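Local structure of uncharacterized protein lp_2219 (Lactobacillus plantarum, 3HFQ) at residues L35-Q40 with A66-D71; S55-D60 with L78-A83; S209-L214 with V229-A234. The protein is of unknown function but folds as a seven-bladed beta-propeller of the lactonase family, consistent with, though not proof of, action on a sugar lactone. The protein carries 1 engineered substitution. All blocks are in the same frame, centred on the assembly; numbering follows the deposited sequence.

Contact 1. Residues L35-Q40 with A66-D71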
ATOM      1  N   LEU A  35       9.822  14.615 -12.758  1.00 15.71           N
ATOM      2  CA  LEU A  35       8.414  14.772 -12.428  1.00 11.48           C
ATOM      3  C   LEU A  35       7.509  14.325 -13.574  1.00 15.30           C
ATOM      4  O   LEU A  35       7.690  14.738 -14.719  1.00 16.86           O
ATOM      5  CB  LEU A  35       8.138  16.240 -12.100  1.00 14.45           C
ATOM      6  CG  LEU A  35       6.734  16.613 -11.630  1.00 16.58           C
ATOM      7  CD1 LEU A  35       6.523  16.097 -10.214  1.00 15.06           C
ATOM      8  CD2 LEU A  35       6.570  18.131 -11.673  1.00 14.95           C
ATOM      9  N   LEU A  36       6.537  13.475 -13.261  1.00 13.74           N
ATOM     10  CA  LEU A  36       5.595  12.993 -14.260  1.00 13.32           C
ATOM     11  C   LEU A  36       4.336  13.854 -14.213  1.00 14.65           C
ATOM     12  O   LEU A  36       3.779  14.216 -15.248  1.00 15.72           O
ATOM     13  CB  LEU A  36       5.229  11.528 -13.997  1.00 12.10           C
ATOM     14  CG  LEU A  36       4.138  10.926 -14.891  1.00 12.81           C
ATOM     15  CD1 LEU A  36       4.602  10.895 -16.341  1.00 10.80           C
ATOM     16  CD2 LEU A  36       3.810   9.522 -14.414  1.00 16.14           C
ATOM     17  N   ALA A  37       3.891  14.188 -13.007  1.00 17.15           N
ATOM     18  CA  ALA A  37       2.690  15.002 -12.858  1.00 16.86           C
ATOM     19  C   ALA A  37       2.759  15.953 -11.674  1.00 17.01           C
ATOM     20  O   ALA A  37       3.003  15.533 -10.539  1.00 14.56           O
ATOM     21  CB  ALA A  37       1.469  14.102 -12.724  1.00 17.88           C
ATOM     22  N   ALA A  38       2.542  17.236 -11.942  1.00 12.81           N
ATOM     23  CA  ALA A  38       2.547  18.237 -10.887  1.00 15.50           C
ATOM     24  C   ALA A  38       1.189  18.141 -10.202  1.00 15.66           C
ATOM     25  O   ALA A  38       0.152  18.355 -10.832  1.00 15.45           O
ATOM     26  CB  ALA A  38       2.750  19.629 -11.475  1.00 18.43           C
ATOM     27  N   THR A  39       1.200  17.801  -8.919  1.00 17.74           N
ATOM     28  CA  THR A  39      -0.026  17.656  -8.143  1.00 16.30           C
ATOM     29  C   THR A  39       0.305  17.705  -6.648  1.00 17.83           C
ATOM     30  O   THR A  39       1.470  17.611  -6.264  1.00 16.24           O
ATOM     31  CB  THR A  39      -0.738  16.324  -8.506  1.00 17.89           C
ATOM     32  OG1 THR A  39      -1.960  16.207  -7.768  1.00 17.01           O
ATOM     33  CG2 THR A  39       0.164  15.135  -8.204  1.00 13.96           C
ATOM     34  N   GLN A  40      -0.710  17.864  -5.803  1.00 14.94           N
ATOM     35  CA  GLN A  40      -0.484  17.954  -4.363  1.00 13.74           C
ATOM     36  C   GLN A  40      -0.783  16.685  -3.568  1.00 15.77           C
ATOM     37  O   GLN A  40      -1.833  16.071  -3.736  1.00 14.22           O
ATOM     38  CB  GLN A  40      -1.294  19.114  -3.776  1.00 20.83           C
ATOM     39  CG  GLN A  40      -0.794  20.493  -4.185  1.00 31.02           C
ATOM     40  CD  GLN A  40       0.614  20.767  -3.690  1.00 37.62           C
ATOM     41  OE1 GLN A  40       0.867  20.792  -2.483  1.00 36.14           O
ATOM     42  NE2 GLN A  40       1.539  20.969  -4.622  1.00 39.71           N
ATOM     43  N   ALA A  66      -7.373  11.889  -8.104  1.00 14.10           N
ATOM     44  CA  ALA A  66      -7.164  12.507  -9.410  1.00 13.05           C
ATOM     45  C   ALA A  66      -6.933  11.388 -10.418  1.00 13.17           C
ATOM     46  O   ALA A  66      -6.279  10.392 -10.107  1.00 11.14           O
ATOM     47  CB  ALA A  66      -5.951  13.433  -9.373  1.00  9.65           C
ATOM     48  N   ALA A  67      -7.478  11.560 -11.619  1.00 11.62           N
ATOM     49  CA  ALA A  67      -7.341  10.577 -12.686  1.00 10.89           C
ATOM     50  C   ALA A  67      -6.467  11.130 -13.804  1.00 11.97           C
ATOM     51  O   ALA A  67      -6.657  12.266 -14.249  1.00 11.21           O
ATOM     52  CB  ALA A  67      -8.720  10.210 -13.237  1.00  9.78           C
ATOM     53  N   TRP A  68      -5.513  10.321 -14.256  1.00 12.18           N
ATOM     54  CA  TRP A  68      -4.607  10.722 -15.326  1.00 12.10           C
ATOM     55  C   TRP A  68      -4.483   9.620 -16.368  1.00 11.36           C
ATOM     56  O   TRP A  68      -4.621   8.441 -16.049  1.00 12.97           O
ATOM     57  CB  TRP A  68      -3.192  10.986 -14.791  1.00  8.74           C
ATOM     58  CG  TRP A  68      -3.104  11.695 -13.484  1.00 10.87           C
ATOM     59  CD1 TRP A  68      -3.329  11.167 -12.242  1.00 12.72           C
ATOM     60  CD2 TRP A  68      -2.725  13.055 -13.281  1.00 10.66           C
ATOM     61  NE1 TRP A  68      -3.122  12.123 -11.277  1.00 13.29           N
ATOM     62  CE2 TRP A  68      -2.767  13.300 -11.890  1.00 11.95           C
ATOM     63  CE3 TRP A  68      -2.393  14.113 -14.142  1.00 11.82           C
ATOM     64  CZ2 TRP A  68      -2.439  14.542 -11.334  1.00 11.83           C
ATOM     65  CZ3 TRP A  68      -2.071  15.347 -13.593  1.00 17.19           C
ATOM     66  CH2 TRP A  68      -2.116  15.556 -12.199  1.00 16.38           C
ATOM     67  N   GLN A  69      -4.223  10.009 -17.613  1.00 12.99           N
ATOM     68  CA  GLN A  69      -3.993   9.040 -18.676  1.00 12.16           C
ATOM     69  C   GLN A  69      -2.499   9.121 -18.955  1.00 14.31           C
ATOM     70  O   GLN A  69      -1.985  10.196 -19.267  1.00 12.81           O
ATOM     71  CB  GLN A  69      -4.750   9.402 -19.956  1.00 12.68           C
ATOM     72  CG  GLN A  69      -4.350   8.529 -21.157  1.00 13.23           C
ATOM     73  CD  GLN A  69      -4.796   7.080 -21.013  1.00 16.45           C
ATOM     74  OE1 GLN A  69      -5.988   6.780 -21.063  1.00 17.69           O
ATOM     75  NE2 GLN A  69      -3.837   6.176 -20.829  1.00 20.85           N
ATOM     76  N   ILE A  70      -1.800   7.999 -18.823  1.00 12.22           N
ATOM     77  CA  ILE A  70      -0.367   7.982 -19.087  1.00 12.85           C
ATOM     78  C   ILE A  70      -0.157   7.803 -20.585  1.00 18.03           C
ATOM     79  O   ILE A  70      -0.795   6.956 -21.207  1.00 15.20           O
ATOM     80  CB  ILE A  70       0.336   6.824 -18.342  1.00 15.55           C
ATOM     81  CG1 ILE A  70       0.062   6.924 -16.838  1.00 19.82           C
ATOM     82  CG2 ILE A  70       1.830   6.859 -18.613  1.00 17.33           C
ATOM     83  CD1 ILE A  70       0.435   8.257 -16.229  1.00 27.89           C
ATOM     84  N   ASP A  71       0.726   8.614 -21.159  1.00 16.26           N
ATOM     85  CA  ASP A  71       1.033   8.549 -22.586  1.00 18.79           C
ATOM     86  C   ASP A  71       2.543   8.688 -22.721  1.00 18.19           C
ATOM     87  O   ASP A  71       3.081   9.793 -22.673  1.00 18.54           O
ATOM     88  CB  ASP A  71       0.313   9.679 -23.333  1.00 24.41           C
ATOM     89  CG  ASP A  71       0.653   9.719 -24.813  1.00 39.33           C
ATOM     90  OD1 ASP A  71       1.085   8.684 -25.362  1.00 41.67           O
ATOM     91  OD2 ASP A  71       0.474  10.789 -25.434  1.00 44.14           O
TER

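Contact 2. Residues S55-D60 with L78-A83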
ATOM      1  N   SER A  55      -4.416   8.853  -8.400  1.00 10.98           N
ATOM      2  CA  SER A  55      -3.606   9.281  -7.273  1.00 11.93           C
ATOM      3  C   SER A  55      -4.351  10.047  -6.201  1.00 12.20           C
ATOM      4  O   SER A  55      -5.334  10.735  -6.474  1.00  9.05           O
ATOM      5  CB  SER A  55      -2.465  10.166  -7.777  1.00 12.95           C
ATOM      6  OG  SER A  55      -2.990  11.322  -8.420  1.00 12.53           O
ATOM      7  N   VAL A  56      -3.862   9.919  -4.973  1.00 10.10           N
ATOM      8  CA  VAL A  56      -4.425  10.644  -3.847  1.00  9.72           C
ATOM      9  C   VAL A  56      -4.241  12.091  -4.281  1.00 11.09           C
ATOM     10  O   VAL A  56      -3.231  12.425  -4.906  1.00 11.04           O
ATOM     11  CB  VAL A  56      -3.620  10.366  -2.568  1.00 11.27           C
ATOM     12  CG1 VAL A  56      -4.038  11.327  -1.458  1.00  6.46           C
ATOM     13  CG2 VAL A  56      -3.848   8.922  -2.134  1.00 13.78           C
ATOM     14  N   ASP A  57      -5.199  12.950  -3.954  1.00 10.08           N
ATOM     15  CA  ASP A  57      -5.112  14.328  -4.398  1.00 10.03           C
ATOM     16  C   ASP A  57      -5.638  15.341  -3.385  1.00 15.18           C
ATOM     17  O   ASP A  57      -6.639  15.104  -2.710  1.00 15.74           O
ATOM     18  CB  ASP A  57      -5.868  14.437  -5.729  1.00 13.47           C
ATOM     19  CG  ASP A  57      -5.936  15.847  -6.263  1.00 24.86           C
ATOM     20  OD1 ASP A  57      -4.929  16.578  -6.169  1.00 27.76           O
ATOM     21  OD2 ASP A  57      -7.002  16.214  -6.799  1.00 26.91           O
ATOM     22  N   LYS A  58      -4.935  16.463  -3.273  1.00 17.18           N
ATOM     23  CA  LYS A  58      -5.336  17.529  -2.368  1.00 19.11           C
ATOM     24  C   LYS A  58      -5.532  18.789  -3.182  1.00 20.12           C
ATOM     25  O   LYS A  58      -4.635  19.231  -3.900  1.00 15.45           O
ATOM     26  CB  LYS A  58      -4.275  17.773  -1.293  1.00 23.89           C
ATOM     27  CG  LYS A  58      -4.659  18.844  -0.273  1.00 22.74           C
ATOM     28  CD  LYS A  58      -3.655  18.907   0.874  1.00 29.09           C
ATOM     29  CE  LYS A  58      -4.114  19.862   1.972  1.00 36.85           C
ATOM     30  NZ  LYS A  58      -3.180  19.878   3.134  1.00 44.70           N
ATOM     31  N   GLU A  59      -6.718  19.362  -3.073  1.00 22.80           N
ATOM     32  CA  GLU A  59      -7.035  20.574  -3.794  1.00 26.59           C
ATOM     33  C   GLU A  59      -7.553  21.519  -2.714  1.00 32.87           C
ATOM     34  O   GLU A  59      -8.749  21.562  -2.428  1.00 31.53           O
ATOM     35  CB  GLU A  59      -8.099  20.257  -4.858  1.00 22.98           C
ATOM     36  CG  GLU A  59      -7.724  19.127  -5.858  1.00 45.39           C
ATOM     37  CD  GLU A  59      -6.900  19.611  -7.051  1.00 53.71           C
ATOM     38  OE1 GLU A  59      -6.876  20.836  -7.290  1.00 56.09           O
ATOM     39  OE2 GLU A  59      -6.294  18.773  -7.762  1.00 55.55           O
ATOM     40  N   ASP A  60      -6.622  22.239  -2.089  1.00 34.09           N
ATOM     41  CA  ASP A  60      -6.931  23.189  -1.021  1.00 35.12           C
ATOM     42  C   ASP A  60      -7.480  22.475   0.203  1.00 32.43           C
ATOM     43  O   ASP A  60      -6.852  21.558   0.748  1.00 32.88           O
ATOM     44  CB  ASP A  60      -7.941  24.212  -1.505  1.00 36.47           C
ATOM     45  N   LEU A  78      -7.285  13.867 -16.429  1.00 15.10           N
ATOM     46  CA  LEU A  78      -8.617  13.596 -16.950  1.00 13.56           C
ATOM     47  C   LEU A  78      -9.629  14.375 -16.115  1.00 14.59           C
ATOM     48  O   LEU A  78     -10.394  15.177 -16.644  1.00 15.06           O
ATOM     49  CB  LEU A  78      -8.905  12.092 -16.907  1.00 10.72           C
ATOM     50  CG  LEU A  78      -7.986  11.257 -17.810  1.00 14.02           C
ATOM     51  CD1 LEU A  78      -8.107   9.778 -17.460  1.00  9.97           C
ATOM     52  CD2 LEU A  78      -8.342  11.503 -19.274  1.00 16.78           C
ATOM     53  N   ASN A  79      -9.618  14.149 -14.805  1.00 12.65           N
ATOM     54  CA  ASN A  79     -10.519  14.861 -13.903  1.00 13.30           C
ATOM     55  C   ASN A  79     -10.170  14.487 -12.472  1.00 14.51           C
ATOM     56  O   ASN A  79      -9.237  13.716 -12.239  1.00 13.28           O
ATOM     57  CB  ASN A  79     -11.990  14.520 -14.216  1.00 12.34           C
ATOM     58  CG  ASN A  79     -12.470  13.243 -13.542  1.00 16.77           C
ATOM     59  OD1 ASN A  79     -11.769  12.229 -13.516  1.00 16.29           O
ATOM     60  ND2 ASN A  79     -13.687  13.284 -13.009  1.00 16.70           N
ATOM     61  N   THR A  80     -10.887  15.066 -11.514  1.00  9.99           N
ATOM     62  CA  THR A  80     -10.658  14.751 -10.112  1.00 13.16           C
ATOM     63  C   THR A  80     -12.003  14.656  -9.417  1.00 15.61           C
ATOM     64  O   THR A  80     -12.987  15.239  -9.872  1.00 14.63           O
ATOM     65  CB  THR A  80      -9.819  15.839  -9.383  1.00 12.82           C
ATOM     66  OG1 THR A  80     -10.601  17.029  -9.224  1.00 18.93           O
ATOM     67  CG2 THR A  80      -8.557  16.165 -10.171  1.00 18.21           C
ATOM     68  N   VAL A  81     -12.043  13.899  -8.329  1.00 10.66           N
ATOM     69  CA  VAL A  81     -13.250  13.750  -7.531  1.00 10.19           C
ATOM     70  C   VAL A  81     -12.808  14.082  -6.118  1.00 15.80           C
ATOM     71  O   VAL A  81     -12.147  13.281  -5.462  1.00 13.10           O
ATOM     72  CB  VAL A  81     -13.791  12.310  -7.572  1.00 13.70           C
ATOM     73  CG1 VAL A  81     -14.975  12.177  -6.629  1.00 17.31           C
ATOM     74  CG2 VAL A  81     -14.205  11.953  -8.996  1.00 14.04           C
ATOM     75  N   VAL A  82     -13.156  15.280  -5.661  1.00 13.12           N
ATOM     76  CA  VAL A  82     -12.761  15.715  -4.335  1.00 15.76           C
ATOM     77  C   VAL A  82     -13.950  16.174  -3.509  1.00 18.29           C
ATOM     78  O   VAL A  82     -15.032  16.428  -4.038  1.00 18.93           O
ATOM     79  CB  VAL A  82     -11.737  16.865  -4.421  1.00 15.21           C
ATOM     80  CG1 VAL A  82     -10.456  16.370  -5.089  1.00 13.29           C
ATOM     81  CG2 VAL A  82     -12.324  18.027  -5.208  1.00 15.75           C
ATOM     82  N   ALA A  83     -13.736  16.277  -2.204  1.00 17.33           N
ATOM     83  CA  ALA A  83     -14.780  16.704  -1.286  1.00 19.33           C
ATOM     84  C   ALA A  83     -14.134  17.413  -0.108  1.00 18.50           C
ATOM     85  O   ALA A  83     -12.971  17.170   0.213  1.00 14.05           O
ATOM     86  CB  ALA A  83     -15.572  15.497  -0.795  1.00 21.83           C
TER

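Contact 3. Residues S209-L214 with V229-A234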
ATOM      1  N   SER A 209       3.746  -3.247  15.577  1.00 10.95           N
ATOM      2  CA  SER A 209       4.886  -3.815  14.860  1.00 10.11           C
ATOM      3  C   SER A 209       4.779  -5.337  14.822  1.00 10.78           C
ATOM      4  O   SER A 209       5.693  -6.048  15.239  1.00 11.36           O
ATOM      5  CB  SER A 209       6.201  -3.406  15.530  1.00 13.32           C
ATOM      6  OG  SER A 209       6.420  -2.012  15.389  1.00 14.64           O
ATOM      7  N   GLN A 210       3.654  -5.824  14.310  1.00 12.93           N
ATOM      8  CA  GLN A 210       3.397  -7.257  14.216  1.00 15.61           C
ATOM      9  C   GLN A 210       2.738  -7.618  12.893  1.00 11.96           C
ATOM     10  O   GLN A 210       2.245  -6.753  12.171  1.00 12.07           O
ATOM     11  CB  GLN A 210       2.450  -7.703  15.334  1.00 14.74           C
ATOM     12  CG  GLN A 210       2.965  -7.528  16.743  1.00 15.56           C
ATOM     13  CD  GLN A 210       1.928  -7.918  17.780  1.00 20.18           C
ATOM     14  OE1 GLN A 210       0.829  -7.366  17.812  1.00 19.47           O
ATOM     15  NE2 GLN A 210       2.274  -8.870  18.634  1.00 15.89           N
ATOM     16  N   ILE A 211       2.739  -8.908  12.578  1.00  8.11           N
ATOM     17  CA  ILE A 211       2.067  -9.393  11.383  1.00  8.71           C
ATOM     18  C   ILE A 211       1.180 -10.539  11.837  1.00 10.83           C
ATOM     19  O   ILE A 211       1.620 -11.425  12.567  1.00 10.41           O
ATOM     20  CB  ILE A 211       3.033  -9.935  10.304  1.00 10.85           C
ATOM     21  CG1 ILE A 211       3.859  -8.793   9.706  1.00 15.00           C
ATOM     22  CG2 ILE A 211       2.219 -10.611   9.184  1.00  9.69           C
ATOM     23  CD1 ILE A 211       4.842  -9.244   8.631  1.00 17.57           C
ATOM     24  N   ALA A 212      -0.078 -10.509  11.420  1.00 10.60           N
ATOM     25  CA  ALA A 212      -1.008 -11.565  11.773  1.00 12.17           C
ATOM     26  C   ALA A 212      -1.249 -12.423  10.541  1.00 13.16           C
ATOM     27  O   ALA A 212      -1.505 -11.896   9.456  1.00 11.86           O
ATOM     28  CB  ALA A 212      -2.324 -10.963  12.255  1.00 14.30           C
ATOM     29  N   SER A 213      -1.130 -13.740  10.688  1.00  9.41           N
ATOM     30  CA  SER A 213      -1.407 -14.629   9.568  1.00 12.85           C
ATOM     31  C   SER A 213      -2.890 -14.951   9.703  1.00 13.22           C
ATOM     32  O   SER A 213      -3.357 -15.263  10.800  1.00 13.69           O
ATOM     33  CB  SER A 213      -0.583 -15.920   9.655  1.00 14.80           C
ATOM     34  OG  SER A 213       0.770 -15.699   9.302  1.00 18.85           O
ATOM     35  N   LEU A 214      -3.628 -14.866   8.601  1.00 10.56           N
ATOM     36  CA  LEU A 214      -5.062 -15.135   8.624  1.00 12.89           C
ATOM     37  C   LEU A 214      -5.452 -16.157   7.569  1.00 14.59           C
ATOM     38  O   LEU A 214      -4.850 -16.207   6.495  1.00 11.78           O
ATOM     39  CB  LEU A 214      -5.850 -13.853   8.338  1.00  9.86           C
ATOM     40  CG  LEU A 214      -5.458 -12.561   9.061  1.00 12.42           C
ATOM     41  CD1 LEU A 214      -6.207 -11.396   8.432  1.00 13.37           C
ATOM     42  CD2 LEU A 214      -5.769 -12.678  10.551  1.00 12.45           C
ATOM     43  N   VAL A 229       3.487 -12.620  14.615  1.00 13.68           N
ATOM     44  CA  VAL A 229       4.940 -12.523  14.754  1.00 13.46           C
ATOM     45  C   VAL A 229       5.330 -11.052  14.838  1.00 13.58           C
ATOM     46  O   VAL A 229       4.579 -10.190  14.384  1.00 12.80           O
ATOM     47  CB  VAL A 229       5.683 -13.164  13.550  1.00 13.16           C
ATOM     48  CG1 VAL A 229       5.452 -14.671  13.535  1.00 16.27           C
ATOM     49  CG2 VAL A 229       5.202 -12.544  12.241  1.00 13.67           C
ATOM     50  N   LYS A 230       6.491 -10.764  15.426  1.00 15.67           N
ATOM     51  CA  LYS A 230       6.957  -9.380  15.539  1.00 19.89           C
ATOM     52  C   LYS A 230       7.752  -9.013  14.293  1.00 15.10           C
ATOM     53  O   LYS A 230       8.356  -9.877  13.662  1.00 14.10           O
ATOM     54  CB  LYS A 230       7.827  -9.199  16.793  1.00 24.37           C
ATOM     55  CG  LYS A 230       7.084  -9.483  18.095  1.00 26.45           C
ATOM     56  CD  LYS A 230       7.936  -9.214  19.336  1.00 38.27           C
ATOM     57  CE  LYS A 230       8.047  -7.727  19.646  1.00 48.10           C
ATOM     58  NZ  LYS A 230       8.738  -7.481  20.948  1.00 54.02           N
ATOM     59  N   THR A 231       7.753  -7.731  13.938  1.00 13.42           N
ATOM     60  CA  THR A 231       8.467  -7.288  12.747  1.00 11.80           C
ATOM     61  C   THR A 231       9.801  -6.622  13.074  1.00 13.96           C
ATOM     62  O   THR A 231      10.530  -6.215  12.171  1.00 14.25           O
ATOM     63  CB  THR A 231       7.612  -6.311  11.909  1.00 10.28           C
ATOM     64  OG1 THR A 231       7.419  -5.090  12.632  1.00 11.94           O
ATOM     65  CG2 THR A 231       6.247  -6.929  11.604  1.00 13.52           C
ATOM     66  N   ILE A 232      10.110  -6.524  14.365  1.00 10.66           N
ATOM     67  CA  ILE A 232      11.360  -5.917  14.832  1.00 10.65           C
ATOM     68  C   ILE A 232      11.889  -6.689  16.042  1.00 13.44           C
ATOM     69  O   ILE A 232      11.179  -7.519  16.613  1.00 13.84           O
ATOM     70  CB  ILE A 232      11.160  -4.441  15.254  1.00 12.63           C
ATOM     71  CG1 ILE A 232      10.040  -4.344  16.293  1.00 17.66           C
ATOM     72  CG2 ILE A 232      10.858  -3.584  14.038  1.00 13.69           C
ATOM     73  CD1 ILE A 232       9.883  -2.961  16.900  1.00 18.91           C
ATOM     74  N   PRO A 233      13.146  -6.429  16.444  1.00 14.41           N
ATOM     75  CA  PRO A 233      13.727  -7.124  17.597  1.00 18.06           C
ATOM     76  C   PRO A 233      12.871  -6.969  18.846  1.00 17.94           C
ATOM     77  O   PRO A 233      12.226  -5.937  19.049  1.00 16.19           O
ATOM     78  CB  PRO A 233      15.093  -6.461  17.744  1.00 17.14           C
ATOM     79  CG  PRO A 233      15.455  -6.156  16.327  1.00 21.04           C
ATOM     80  CD  PRO A 233      14.157  -5.578  15.791  1.00 15.90           C
ATOM     81  N   ALA A 234      12.874  -7.997  19.683  1.00 21.59           N
ATOM     82  CA  ALA A 234      12.088  -7.984  20.908  1.00 28.48           C
ATOM     83  C   ALA A 234      12.517  -6.878  21.870  1.00 28.34           C
ATOM     84  O   ALA A 234      11.705  -6.384  22.651  1.00 29.96           O
ATOM     85  CB  ALA A 234      12.180  -9.341  21.594  1.00 25.78           C
TER

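Contact 1. Residues L35-Q40 with A66-D71
Trp68 turns its CG to the side away from its own carbonyl carbon (chi1 -40°) and swings its ring out to residues 37-39, while the backbone of Thr39 brings CB to the ring edge and its first torsion, with OG1 opposite the backbone N (chi1 -178°), lays the hydroxyl in the ring plane. The indole is the shared surface. Ala37 CB lies over one face of its six-membered ring, 3.9 Å from CZ3 and only 13° off the ring normal measured from the centroid, a CH-pi contact. Alanine suits this place because its single methyl lets the backbone of the strand come down close on the flat ring. Thr39 approaches differently: its CB meets CZ2 of Trp68 at the edge, 3.8 Å away, and its OG1 is 4.0 Å from CZ2. Ala38 O approaches Trp68 CH2 obliquely, at 3.9 Å, though the methyl of Ala38 points away. The ring's one polar atom, NE1, is satisfied by OG of Ser55 on the neighbouring strand, which helps to fix the rotation of the indole. Farther along, two branched aliphatic side chains cross at about a right angle, and their terminal methyls meet, Leu36 CD2 being 4.0 Å from Ile70 CD1. Arg4 packs against both residues. In its own sheet, Leu36 forms with Ala37 a classic beta bulge opposite Ile18 of strand 17-24, and the chain turns its corner there before heading for the next sheet. The contact is therefore made mostly by side chains, with the Ala38 carbonyl the one backbone group on the ring. Successive blades of a beta-propeller pack face to face, and here Trp68 provides much of that packing between the outer strand of one blade and the third strand of the next.

Contact 2. Residues S55-D60 with L78-A83
Asp57 against Thr80 forms the tight, more buried part of this contact, and Glu59 on Val82 its more exposed margin. The buried carboxylate of Asp57 leans on methyl groups: its OD2 is 3.7 Å from CG2 of Thr80 and 3.9 Å from CG1 of Val82. The side chains of Asp57 and Thr80 cross at about a right angle. Thr80 presents carbon here because its OG1 sits between the backbone N and the carbonyl carbon (chi1 71°), which leaves CG2 to face the acid. A beta-branched residue suits such a place, offering a methyl while keeping to an extended backbone. Behind Asp57, Ala66 of the intervening strand and Thr39, in the link from the preceding blade, fill in the packing.

Toward the solvent the fit is thinner. The first torsion of the partly exposed Glu59 (chi1 -56°) puts CG against CG1 of Val82 at 4.0 Å, and a bend at the second turns the carboxylate back toward Asp57 and Thr80, with OE2 4.2 Å from Thr80 CG2. Val82 is itself partly exposed and also rests on Glu62. The acids come very near each other, with Asp57 OD2 and Glu59 OE2 at 2.8 Å; two full charges so placed would be unfavourable, so a shared proton or a shifted ionisation is possible but not decided.

The strand axes come no nearer than 8.0 Å and are inclined at 62°, since strand 62-71 lies between them in the sheet. The second and fourth strands thus meet only through side chains that reach over the third from one face. The inclination across two strand steps reflects strong twist, which probably helps bring those side chains together, in keeping with the twisted four-stranded antiparallel blade that is the repeating unit of a beta-propeller.

Contact 3. Residues S209-L214 with V229-A234
Ser209, whose carbonyl binds Thr231, has a left-handed backbone (phi 51°), an unusual conformation for a residue with a side chain. With Gln210 it makes a G1 beta bulge opposite Gly205, at a position that more often holds glycine. The twist turns Ser209 O toward Thr231, just past the end of the partner strand, where it takes two donors: Thr231 N at 3.0 Å, coming from well above the carbonyl plane, and, weakly, Thr231 OG1 at 3.3 Å. That hydroxyl is also bonded to Asn258, just as Ser209 OG is bonded to Asn240.

Next to Ser209 the strands pair. Ile211 and Val229 form an antiparallel hydrogen-bonded pair, Ile211 N to Val229 O at 2.9 Å and Val229 N to Ile211 O at 3.0 Å. Gln210 and Lys230 are the non-hydrogen-bonded pair beside it; their side chains share the other face. On the face of Ile211, its CB packs on Val229 CG2 at 3.9 Å. The side chains of Ile211 and Thr231 cross at about a right angle, with Ile211 CG1 3.6 Å from Thr231 CG2, and Leu254 and Val256 cover this apolar patch.

Backbone bonds thus fix the hairpin's register, branched side chains face the next blade, and threonine serves both needs, its methyl joining the apolar side while its hydroxyl helps to satisfy the carbonyl of the buried Ser209.

Overall arrangement
Contacts 1 and 2 meet on the second blade, their centres about 11 Å apart; contact 3 lies on the opposite side of the propeller, its centre about 36 Å from that of contact 1 and 35 Å from that of contact 2. All three are partly buried, with Ala37, Thr39 and Trp68, then Asp57, then Ser209, Ile211 and Thr231 as their buried parts. Contact 1 joins two blades through largely apolar, aromatic packing. Contact 2 stays within one blade, bridging the strands that flank strand 62-71. Asp57 and Thr39 touch between these two contacts. Contact 3 differs in kind: backbone hydrogen bonds join adjacent hairpin strands, whereas contacts 1 and 2 rely mainly on side chains.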